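Side-chain contacts in plantazolicin methyltransferase BamL (Bacillus amyloliquefaciens subsp. plantarum, PDB 5DLY), which probably transfers methyl groups from S-adenosylmethionine to the amino terminus of the desmethyl precursor of the antibiotic plantazolicin: residues Glu8-Ala11 and Asn12-Ala16; Ala113-Ile116 and Met117-Val120; Glu193-Lys196 and Gln197-Val201. One frame throughout, in Å; residues are numbered along the deposited sequence.

Contact 1: Glu8-Ala11 and Asn12-Ala16; sequences ESEA and NRIQA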
ATOM      1  N   GLU A   8     -13.944  16.225  -4.597  1.00 18.76           N
ATOM      2  CA  GLU A   8     -13.365  17.428  -5.192  1.00 19.45           C
ATOM      3  C   GLU A   8     -11.934  17.236  -5.673  1.00 19.05           C
ATOM      4  O   GLU A   8     -11.447  18.012  -6.499  1.00 19.35           O
ATOM      5  CB  GLU A   8     -13.464  18.618  -4.235  1.00 20.46           C
ATOM      6  CG  GLU A   8     -14.858  19.228  -4.178  1.00 20.83           C
ATOM      7  CD  GLU A   8     -15.367  19.678  -5.540  1.00 21.44           C
ATOM      8  OE1 GLU A   8     -16.243  18.995  -6.108  1.00 22.46           O
ATOM      9  OE2 GLU A   8     -14.888  20.705  -6.056  1.00 22.16           O
ATOM     10  N   SER A   9     -11.277  16.194  -5.163  1.00 18.16           N
ATOM     11  CA  SER A   9      -9.936  15.810  -5.609  1.00 17.80           C
ATOM     12  C   SER A   9      -9.957  14.664  -6.628  1.00 17.08           C
ATOM     13  O   SER A   9      -8.901  14.171  -7.042  1.00 16.08           O
ATOM     14  CB  SER A   9      -9.046  15.453  -4.411  1.00 17.60           C
ATOM     15  OG  SER A   9      -9.680  14.545  -3.526  1.00 18.19           O
ATOM     16  N   GLU A  10     -11.150  14.258  -7.053  1.00 16.91           N
ATOM     17  CA  GLU A  10     -11.294  13.156  -8.006  1.00 18.00           C
ATOM     18  C   GLU A  10     -10.551  13.386  -9.327  1.00 17.77           C
ATOM     19  O   GLU A  10      -9.881  12.483  -9.827  1.00 17.33           O
ATOM     20  CB  GLU A  10     -12.776  12.849  -8.251  1.00 19.32           C
ATOM     21  CG  GLU A  10     -13.036  11.644  -9.134  1.00 21.02           C
ATOM     22  CD  GLU A  10     -14.516  11.391  -9.334  1.00 21.78           C
ATOM     23  OE1 GLU A  10     -15.206  11.055  -8.348  1.00 22.31           O
ATOM     24  OE2 GLU A  10     -14.979  11.527 -10.482  1.00 23.18           O
ATOM     25  N   ALA A  11     -10.657  14.592  -9.882  1.00 18.03           N
ATOM     26  CA  ALA A  11      -9.979  14.915 -11.136  1.00 18.12           C
ATOM     27  C   ALA A  11      -8.465  14.762 -11.022  1.00 17.75           C
ATOM     28  O   ALA A  11      -7.816  14.306 -11.958  1.00 18.22           O
ATOM     29  CB  ALA A  11     -10.341  16.320 -11.598  1.00 18.34           C
ATOM     30  N   ASN A  12      -7.911  15.132  -9.870  1.00 17.32           N
ATOM     31  CA  ASN A  12      -6.482  14.950  -9.627  1.00 16.96           C
ATOM     32  C   ASN A  12      -6.096  13.476  -9.660  1.00 16.14           C
ATOM     33  O   ASN A  12      -5.074  13.111 -10.236  1.00 15.26           O
ATOM     34  CB  ASN A  12      -6.066  15.579  -8.298  1.00 17.65           C
ATOM     35  CG  ASN A  12      -6.199  17.091  -8.298  1.00 19.10           C
ATOM     36  OD1 ASN A  12      -6.072  17.744  -9.339  1.00 19.65           O
ATOM     37  ND2 ASN A  12      -6.450  17.655  -7.126  1.00 20.34           N
ATOM     38  N   ARG A  13      -6.935  12.637  -9.062  1.00 15.94           N
ATOM     39  CA  ARG A  13      -6.675  11.204  -8.993  1.00 15.41           C
ATOM     40  C   ARG A  13      -6.784  10.561 -10.373  1.00 15.44           C
ATOM     41  O   ARG A  13      -5.980   9.691 -10.716  1.00 15.07           O
ATOM     42  CB  ARG A  13      -7.608  10.525  -7.982  1.00 14.96           C
ATOM     43  CG  ARG A  13      -7.365  10.957  -6.546  1.00 14.55           C
ATOM     44  CD  ARG A  13      -8.011  10.005  -5.551  1.00 14.49           C
ATOM     45  NE  ARG A  13      -9.457   9.944  -5.757  1.00 14.26           N
ATOM     46  CZ  ARG A  13     -10.317  10.844  -5.291  1.00 13.88           C
ATOM     47  NH1 ARG A  13      -9.893  11.878  -4.567  1.00 13.89           N
ATOM     48  NH2 ARG A  13     -11.607  10.703  -5.547  1.00 13.25           N
ATOM     49  N   ILE A  14      -7.754  11.016 -11.175  1.00 16.12           N
ATOM     50  CA  ILE A  14      -7.873  10.553 -12.563  1.00 17.05           C
ATOM     51  C   ILE A  14      -6.598  10.874 -13.349  1.00 16.20           C
ATOM     52  O   ILE A  14      -6.091  10.024 -14.078  1.00 16.66           O
ATOM     53  CB  ILE A  14      -9.105  11.147 -13.298  1.00 17.90           C
ATOM     54  CG1 ILE A  14     -10.408  10.863 -12.534  1.00 19.21           C
ATOM     55  CG2 ILE A  14      -9.154  10.656 -14.746  1.00 18.54           C
ATOM     56  CD1 ILE A  14     -10.739   9.403 -12.319  1.00 20.18           C
ATOM     57  N   GLN A  15      -6.087  12.092 -13.173  1.00 15.97           N
ATOM     58  CA  GLN A  15      -4.853  12.531 -13.822  1.00 15.96           C
ATOM     59  C   GLN A  15      -3.639  11.712 -13.381  1.00 15.16           C
ATOM     60  O   GLN A  15      -2.823  11.322 -14.215  1.00 15.40           O
ATOM     61  CB  GLN A  15      -4.619  14.031 -13.587  1.00 16.79           C
ATOM     62  CG  GLN A  15      -3.308  14.581 -14.143  1.00 17.88           C
ATOM     63  CD  GLN A  15      -3.167  14.414 -15.651  1.00 18.44           C
ATOM     64  OE1 GLN A  15      -4.159  14.323 -16.377  1.00 19.09           O
ATOM     65  NE2 GLN A  15      -1.927  14.371 -16.128  1.00 19.02           N
ATOM     66  N   ALA A  16      -3.535  11.427 -12.082  1.00 14.22           N
ATOM     67  CA  ALA A  16      -2.426  10.616 -11.560  1.00 14.02           C
ATOM     68  C   ALA A  16      -2.437   9.221 -12.191  1.00 13.78           C
ATOM     69  O   ALA A  16      -1.388   8.654 -12.506  1.00 13.53           O
ATOM     70  CB  ALA A  16      -2.505  10.513 -10.045  1.00 13.97           C
TER
HETATM   71  O   HOH W   1      -9.438  17.341  -8.547  1.00 23.27           O

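Contact 2: Ala113-Ile116 and Met117-Val120; sequences AENI and MQYV. With SAH (S-adenosyl-L-homocysteine), chain C.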
ATOM      1  N   ALA A 113     -10.278  -2.469  -8.441  1.00  9.97           N
ATOM      2  CA  ALA A 113     -10.347  -3.022  -7.084  1.00 10.19           C
ATOM      3  C   ALA A 113     -11.738  -2.888  -6.473  1.00 10.34           C
ATOM      4  O   ALA A 113     -12.090  -3.660  -5.586  1.00 10.25           O
ATOM      5  CB  ALA A 113      -9.309  -2.377  -6.177  1.00 10.30           C
ATOM      6  N   GLU A 114     -12.520  -1.927  -6.966  1.00 10.98           N
ATOM      7  CA  GLU A 114     -13.926  -1.793  -6.558  1.00 11.69           C
ATOM      8  C   GLU A 114     -14.701  -3.098  -6.702  1.00 11.28           C
ATOM      9  O   GLU A 114     -15.673  -3.328  -5.986  1.00 11.28           O
ATOM     10  CB  GLU A 114     -14.638  -0.701  -7.360  1.00 12.88           C
ATOM     11  CG  GLU A 114     -14.222   0.718  -7.007  1.00 14.47           C
ATOM     12  CD  GLU A 114     -15.071   1.778  -7.692  1.00 15.73           C
ATOM     13  OE1 GLU A 114     -16.304   1.819  -7.460  1.00 18.42           O
ATOM     14  OE2 GLU A 114     -14.507   2.588  -8.443  1.00 15.93           O
ATOM     15  N   ASN A 115     -14.278  -3.932  -7.649  1.00 10.89           N
ATOM     16  CA  ASN A 115     -14.992  -5.161  -7.987  1.00 10.94           C
ATOM     17  C   ASN A 115     -14.490  -6.408  -7.263  1.00 10.94           C
ATOM     18  O   ASN A 115     -14.880  -7.523  -7.604  1.00 10.68           O
ATOM     19  CB  ASN A 115     -14.931  -5.376  -9.500  1.00 10.90           C
ATOM     20  CG  ASN A 115     -15.500  -4.205 -10.268  1.00 10.87           C
ATOM     21  OD1 ASN A 115     -16.566  -3.689  -9.916  1.00 11.43           O
ATOM     22  ND2 ASN A 115     -14.793  -3.762 -11.307  1.00 10.68           N
ATOM     23  N   ILE A 116     -13.646  -6.217  -6.250  1.00 11.22           N
ATOM     24  CA  ILE A 116     -12.957  -7.332  -5.594  1.00 11.38           C
ATOM     25  C   ILE A 116     -13.848  -8.476  -5.071  1.00 12.21           C
ATOM     26  O   ILE A 116     -13.457  -9.641  -5.133  1.00 11.68           O
ATOM     27  CB  ILE A 116     -11.947  -6.831  -4.520  1.00 11.28           C
ATOM     28  CG1 ILE A 116     -11.024  -7.962  -4.032  1.00 11.35           C
ATOM     29  CG2 ILE A 116     -12.657  -6.158  -3.354  1.00 11.32           C
ATOM     30  CD1 ILE A 116     -10.210  -8.633  -5.127  1.00 11.74           C
ATOM     31  N   MET A 117     -15.040  -8.153  -4.574  1.00 13.05           N
ATOM     32  CA  MET A 117     -15.899  -9.180  -3.964  1.00 14.65           C
ATOM     33  C   MET A 117     -16.503 -10.155  -4.981  1.00 15.13           C
ATOM     34  O   MET A 117     -17.079 -11.173  -4.597  1.00 16.61           O
ATOM     35  CB  MET A 117     -16.961  -8.559  -3.049  1.00 15.41           C
ATOM     36  CG  MET A 117     -16.372  -8.057  -1.726  1.00 16.49           C
ATOM     37  SD  MET A 117     -17.572  -7.451  -0.519  1.00 18.63           S
ATOM     38  CE  MET A 117     -18.131  -8.969   0.247  1.00 18.77           C
ATOM     39  N   GLN A 118     -16.348  -9.851  -6.270  1.00 15.58           N
ATOM     40  CA  GLN A 118     -16.667 -10.808  -7.347  1.00 15.65           C
ATOM     41  C   GLN A 118     -15.611 -11.904  -7.501  1.00 15.38           C
ATOM     42  O   GLN A 118     -15.844 -12.902  -8.199  1.00 16.15           O
ATOM     43  CB  GLN A 118     -16.768 -10.097  -8.705  1.00 16.02           C
ATOM     44  CG  GLN A 118     -17.961  -9.184  -8.893  1.00 17.25           C
ATOM     45  CD  GLN A 118     -17.707  -8.127  -9.943  1.00 17.01           C
ATOM     46  OE1 GLN A 118     -16.997  -8.356 -10.947  1.00 17.37           O
ATOM     47  NE2 GLN A 118     -18.284  -6.963  -9.732  1.00 17.72           N
ATOM     48  N   TYR A 119     -14.448 -11.712  -6.877  1.00 14.26           N
ATOM     49  CA  TYR A 119     -13.276 -12.558  -7.136  1.00 14.47           C
ATOM     50  C   TYR A 119     -12.729 -13.217  -5.879  1.00 14.85           C
ATOM     51  O   TYR A 119     -11.990 -14.192  -5.967  1.00 15.95           O
ATOM     52  CB  TYR A 119     -12.179 -11.758  -7.854  1.00 13.65           C
ATOM     53  CG  TYR A 119     -12.677 -11.224  -9.161  1.00 13.58           C
ATOM     54  CD1 TYR A 119     -12.874 -12.081 -10.243  1.00 13.19           C
ATOM     55  CD2 TYR A 119     -13.004  -9.874  -9.306  1.00 13.12           C
ATOM     56  CE1 TYR A 119     -13.370 -11.609 -11.441  1.00 13.24           C
ATOM     57  CE2 TYR A 119     -13.502  -9.389 -10.501  1.00 13.14           C
ATOM     58  CZ  TYR A 119     -13.684 -10.262 -11.562  1.00 13.37           C
ATOM     59  OH  TYR A 119     -14.191  -9.803 -12.750  1.00 14.06           O
ATOM     60  N   VAL A 120     -13.098 -12.673  -4.726  1.00 15.11           N
ATOM     61  CA  VAL A 120     -12.634 -13.153  -3.427  1.00 15.67           C
ATOM     62  C   VAL A 120     -13.831 -13.225  -2.487  1.00 16.50           C
ATOM     63  O   VAL A 120     -14.524 -12.226  -2.261  1.00 17.22           O
ATOM     64  CB  VAL A 120     -11.544 -12.231  -2.830  1.00 15.36           C
ATOM     65  CG1 VAL A 120     -11.123 -12.711  -1.441  1.00 15.46           C
ATOM     66  CG2 VAL A 120     -10.336 -12.162  -3.754  1.00 15.59           C
TER
HETATM   67  N   SAH C 301       1.264  -1.837  -5.113  1.00 14.97           N
HETATM   68  CA  SAH C 301       2.281  -1.445  -6.141  1.00 16.10           C
HETATM   69  CB  SAH C 301       1.852  -0.150  -6.824  1.00 16.09           C
HETATM   70  CG  SAH C 301       2.128  -0.217  -8.328  1.00 15.90           C
HETATM   71  SD  SAH C 301       1.884   1.349  -9.126  1.00 15.71           S
HETATM   72  C   SAH C 301       3.620  -1.244  -5.487  1.00 17.07           C
HETATM   73  O   SAH C 301       3.814  -1.571  -4.323  1.00 17.49           O
HETATM   74  OXT SAH C 301       4.561  -0.734  -6.096  1.00 19.18           O
HETATM   75  C5' SAH C 301       0.143   1.614  -8.944  1.00 13.98           C
HETATM   76  C4' SAH C 301      -0.701   0.453  -9.457  1.00 13.56           C
HETATM   77  O4' SAH C 301      -2.068   0.658  -9.074  1.00 12.31           O
HETATM   78  C3' SAH C 301      -0.705   0.356 -10.983  1.00 13.34           C
HETATM   79  O3' SAH C 301      -0.255  -0.949 -11.396  1.00 14.36           O
HETATM   80  C2' SAH C 301      -2.149   0.635 -11.381  1.00 13.09           C
HETATM   81  O2' SAH C 301      -2.608  -0.070 -12.538  1.00 13.29           O
HETATM   82  C1' SAH C 301      -2.890   0.187 -10.132  1.00 12.38           C
HETATM   83  N9  SAH C 301      -4.260   0.727  -9.982  1.00 11.63           N
HETATM   84  C8  SAH C 301      -4.646   2.015 -10.117  1.00 11.59           C
HETATM   85  N7  SAH C 301      -5.974   2.142  -9.907  1.00 11.43           N
HETATM   86  C5  SAH C 301      -6.450   0.919  -9.620  1.00 11.43           C
HETATM   87  C6  SAH C 301      -7.773   0.365  -9.301  1.00 11.48           C
HETATM   88  N6  SAH C 301      -8.834   1.192  -9.237  1.00 11.48           N
HETATM   89  N1  SAH C 301      -7.861  -0.969  -9.062  1.00 10.87           N
HETATM   90  C2  SAH C 301      -6.778  -1.771  -9.134  1.00 10.95           C
HETATM   91  N3  SAH C 301      -5.524  -1.331  -9.420  1.00 10.87           N
HETATM   92  C4  SAH C 301      -5.320  -0.012  -9.677  1.00 11.28           C
HETATM   93  O   HOH W   2     -16.649  -5.665  -4.898  1.00 11.43           O

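Contact 3: Glu193-Lys196 and Gln197-Val201; sequences EEFK and QLLHV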
ATOM      1  N   GLU A 193      -3.900  14.758   7.714  1.00 17.73           N
ATOM      2  CA  GLU A 193      -5.184  15.177   8.264  1.00 18.16           C
ATOM      3  C   GLU A 193      -6.367  14.522   7.536  1.00 16.69           C
ATOM      4  O   GLU A 193      -7.274  13.976   8.177  1.00 16.58           O
ATOM      5  CB  GLU A 193      -5.280  16.705   8.188  1.00 19.81           C
ATOM      6  CG  GLU A 193      -6.600  17.295   8.643  1.00 22.44           C
ATOM      7  CD  GLU A 193      -6.658  18.791   8.406  1.00 23.59           C
ATOM      8  OE1 GLU A 193      -6.960  19.214   7.268  1.00 24.44           O
ATOM      9  OE2 GLU A 193      -6.399  19.540   9.367  1.00 25.85           O
ATOM     10  N   GLU A 194      -6.351  14.566   6.206  1.00 15.66           N
ATOM     11  CA  GLU A 194      -7.434  14.000   5.397  1.00 15.01           C
ATOM     12  C   GLU A 194      -7.507  12.486   5.524  1.00 14.35           C
ATOM     13  O   GLU A 194      -8.594  11.918   5.571  1.00 14.33           O
ATOM     14  CB  GLU A 194      -7.278  14.379   3.925  1.00 15.88           C
ATOM     15  CG  GLU A 194      -7.513  15.854   3.636  1.00 16.46           C
ATOM     16  CD  GLU A 194      -6.993  16.271   2.277  1.00 17.15           C
ATOM     17  OE1 GLU A 194      -6.235  15.495   1.646  1.00 17.20           O
ATOM     18  OE2 GLU A 194      -7.345  17.383   1.826  1.00 17.93           O
ATOM     19  N   PHE A 195      -6.339  11.850   5.552  1.00 14.01           N
ATOM     20  CA  PHE A 195      -6.234  10.401   5.671  1.00 13.92           C
ATOM     21  C   PHE A 195      -6.782   9.926   7.015  1.00 14.34           C
ATOM     22  O   PHE A 195      -7.522   8.933   7.075  1.00 13.91           O
ATOM     23  CB  PHE A 195      -4.762  10.008   5.485  1.00 13.24           C
ATOM     24  CG  PHE A 195      -4.508   8.527   5.331  1.00 12.83           C
ATOM     25  CD1 PHE A 195      -5.302   7.732   4.510  1.00 13.07           C
ATOM     26  CD2 PHE A 195      -3.425   7.946   5.973  1.00 13.11           C
ATOM     27  CE1 PHE A 195      -5.033   6.371   4.362  1.00 13.37           C
ATOM     28  CE2 PHE A 195      -3.145   6.590   5.825  1.00 12.98           C
ATOM     29  CZ  PHE A 195      -3.958   5.804   5.020  1.00 13.30           C
ATOM     30  N   LYS A 196      -6.437  10.648   8.084  1.00 15.12           N
ATOM     31  CA  LYS A 196      -6.947  10.352   9.433  1.00 16.73           C
ATOM     32  C   LYS A 196      -8.470  10.424   9.480  1.00 17.14           C
ATOM     33  O   LYS A 196      -9.123   9.536  10.045  1.00 17.16           O
ATOM     34  CB  LYS A 196      -6.354  11.316  10.466  1.00 17.89           C
ATOM     35  CG  LYS A 196      -4.983  10.932  11.003  1.00 20.08           C
ATOM     36  CD  LYS A 196      -4.672  11.738  12.261  1.00 21.39           C
ATOM     37  CE  LYS A 196      -3.458  11.201  13.009  1.00 22.54           C
ATOM     38  NZ  LYS A 196      -2.293  12.135  13.001  1.00 23.32           N
ATOM     39  N   GLN A 197      -9.025  11.473   8.871  1.00 17.35           N
ATOM     40  CA  GLN A 197     -10.474  11.644   8.802  1.00 18.54           C
ATOM     41  C   GLN A 197     -11.135  10.496   8.043  1.00 17.19           C
ATOM     42  O   GLN A 197     -12.164   9.963   8.475  1.00 17.45           O
ATOM     43  CB  GLN A 197     -10.840  12.990   8.169  1.00 20.53           C
ATOM     44  CG  GLN A 197     -12.306  13.382   8.348  1.00 23.80           C
ATOM     45  CD  GLN A 197     -12.783  13.305   9.792  1.00 25.54           C
ATOM     46  OE1 GLN A 197     -12.154  13.845  10.707  1.00 28.22           O
ATOM     47  NE2 GLN A 197     -13.907  12.631  10.001  1.00 26.57           N
ATOM     48  N   LEU A 198     -10.534  10.103   6.920  1.00 15.91           N
ATOM     49  CA  LEU A 198     -11.057   8.997   6.123  1.00 15.20           C
ATOM     50  C   LEU A 198     -11.095   7.681   6.920  1.00 15.16           C
ATOM     51  O   LEU A 198     -12.112   6.983   6.911  1.00 14.62           O
ATOM     52  CB  LEU A 198     -10.246   8.823   4.823  1.00 15.14           C
ATOM     53  CG  LEU A 198     -10.838   7.947   3.705  1.00 15.28           C
ATOM     54  CD1 LEU A 198     -10.311   8.403   2.348  1.00 15.28           C
ATOM     55  CD2 LEU A 198     -10.565   6.464   3.917  1.00 15.39           C
ATOM     56  N   LEU A 199      -9.997   7.346   7.603  1.00 15.08           N
ATOM     57  CA  LEU A 199      -9.918   6.090   8.362  1.00 15.42           C
ATOM     58  C   LEU A 199     -10.824   6.099   9.593  1.00 15.50           C
ATOM     59  O   LEU A 199     -11.340   5.062   9.992  1.00 15.25           O
ATOM     60  CB  LEU A 199      -8.472   5.729   8.730  1.00 16.16           C
ATOM     61  CG  LEU A 199      -7.530   5.288   7.591  1.00 16.76           C
ATOM     62  CD1 LEU A 199      -6.416   4.402   8.127  1.00 17.55           C
ATOM     63  CD2 LEU A 199      -8.228   4.580   6.438  1.00 17.96           C
ATOM     64  N   HIS A 200     -11.031   7.281  10.167  1.00 16.04           N
ATOM     65  CA  HIS A 200     -12.017   7.444  11.229  1.00 16.84           C
ATOM     66  C   HIS A 200     -13.425   7.131  10.732  1.00 16.59           C
ATOM     67  O   HIS A 200     -14.149   6.344  11.343  1.00 16.95           O
ATOM     68  CB  HIS A 200     -11.958   8.862  11.790  1.00 17.81           C
ATOM     69  CG  HIS A 200     -13.085   9.186  12.718  1.00 18.85           C
ATOM     70  ND1 HIS A 200     -13.318   8.478  13.879  1.00 20.00           N
ATOM     71  CD2 HIS A 200     -14.048  10.135  12.654  1.00 19.86           C
ATOM     72  CE1 HIS A 200     -14.375   8.982  14.493  1.00 20.36           C
ATOM     73  NE2 HIS A 200     -14.835   9.988  13.771  1.00 20.35           N
ATOM     74  N   VAL A 201     -13.791   7.735   9.610  1.00 15.64           N
ATOM     75  CA  VAL A 201     -15.135   7.616   9.053  1.00 15.35           C
ATOM     76  C   VAL A 201     -15.490   6.179   8.654  1.00 15.21           C
ATOM     77  O   VAL A 201     -16.599   5.711   8.922  1.00 15.10           O
ATOM     78  CB  VAL A 201     -15.344   8.638   7.914  1.00 16.42           C
ATOM     79  CG1 VAL A 201     -16.586   8.330   7.097  1.00 17.22           C
ATOM     80  CG2 VAL A 201     -15.430  10.036   8.508  1.00 17.22           C
TER

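Contact 1: Glu8-Ala11 and Asn12-Ala16
Ser9 OG is gripped from several directions: Arg13 NH1 gives it a weak bond of 2.9 Å from the first turn of helix 10-21, and the carbonyls of Ile5 and Val6 pair with it from the preceding turn. Ser9 stands at the N-cap position, yet its hydroxyl caps nothing; its carbonyl starts the helical ladder instead, accepting Arg13 N at 3.2 Å. The NH1-OG bond is poorly aligned, at 116°, although the hydroxyl lies at the edge of the guanidinium and in its plane. A bend at chi3 (-60°) folds the arginine back beside the start of the helix, and one guanidinium face comes to rest above the backbone of Glu10, with CA 3.4 Å from the plane. Further bonds, from NE to the carbonyl of Phe136, a residue of the S-adenosyl-L-homocysteine pocket, and from NH2 to the carbonyls of Lys137 and Val6, hold the group against rotation and tie the helix start to the loop before helix 139-148. Glu10 runs across the arginine at about a right angle; its OE1 stays 4.6 Å from Arg13 NH2 and forms its salt bridge with Arg7. One residue further on, Ile14 N donates to Glu10 O at 2.9 Å, and Ile14 CG1 crowds the same oxygen at 3.2 Å. Water links the approach to the helix: it donates to Glu8 O and accepts from Asn12 N at 3.0 Å.

Contact 2: Ala113-Ile116 and Met117-Val120
Asn115 and Gln118 lie side by side and point the same way, their amide planes only 26° apart, on a short 3-10 turn that follows strand 107-110 in the Rossmann-like methyltransferase domain. Both side chains leave with CG beside the backbone N. The closeness is packing: Gln118 NE2 is 3.7 Å from Asn115 CB, and the Asn115 amide turns its ND2 to Ser111 OG. Gln118 N bonds to Asn115 O at 3.1 Å, the i to i+3 bond of a 3-10 turn.

Ile116 meets Val120 quite differently. The two apolar chains cross obliquely and touch with CD1 of the isoleucine 3.8 Å from CG2 of the valine. With CG1 anti to the backbone N (chi1 -169°), Ile116 reaches inward to Leu64 and Ile89 of the sheet and to Thr145 and Leu146 of helix 139-148. At the N-terminal end of the turn, Ala113 N donates to N1 of the S-adenosyl-L-homocysteine adenine at 2.9 Å, so the turn that binds the adenine also packs Ile116 into the domain. Ile116 O takes two donors, Tyr119 N at 2.9 Å and, more weakly, Val120 N at 3.1 Å.

Contact 3: Glu193-Lys196 and Gln197-Val201
Phe195 and Leu199, one turn apart on helix 192-203, form the apolar heart of this contact. Leu199 lies over one face of the phenyl ring and toward its rim, its CD1 coming to 4.2 Å from Phe195 CZ. The ring reaches the leucine because CG is anti to the backbone N (chi1 -169°), while Leu199 sends CG the other way, beside its own N. Beneath the side chains the backbone bond runs from Leu199 N to Phe195 O, 3.0 Å long. Together the two residues pack on the sheet: Phe195 against Val213 and Leu258, Leu199 against Phe211, Val213 and Ile262.

Gln197 and Lys196 meet the turn by their inner atoms and main chain, Lys196 remaining exposed. Gln197 CB rests 3.6 Å from Glu194 O, and its N donates to Glu193 O at 3.1 Å. With the chain bent at chi2 (51°), Gln197 NE2 lies at the edge of the His200 ring, in its plane. Lys196 contributes its carbonyl, which accepts His200 N at 3.0 Å and has His200 CB close by; its side chain also touches Val213.

Leu198 covers another side, its CB 3.5 Å from Phe195 O and its branches against Ile2 of helix 2-8, Phe133 and Leu190. Next to it Glu194 packs on Ile5 and directs OE1 to a salt bridge with Arg163 and a hydrogen bond from Thr191 N, just before helix 192-203.

The chemistry is therefore divided: main-chain bonds hold the turn, while dispersion and burial of apolar surface set the helix against strands 209-214 and 258-265 and, on another side, against helix 2-8; separately, the Glu194 salt bridge ties it to Arg163.

Overall arrangement
Contact 1 is a surface contact near the N-terminus; contacts 2 and 3 are partly buried, each sending apolar side chains into the domain. Contacts 1 and 3 are both helical, 18 Å apart between centres, and helix 2-8 joins them, leading into the first and packing against the third. Contact 2 follows edge strand 107-110 and packs on 62-66 and 85-90; contact 3 packs on 209-214 and 258-265. Their chemistry follows their place: contact 1 centres on a guanidinium weakly bonded to a hydroxyl and held by outside carbonyls, its side chain about 7 Å from the substrate analogue, contact 2 joins a cofactor bond to hydrophobic anchoring, and contact 3 combines helix bonds with aromatic-aliphatic packing.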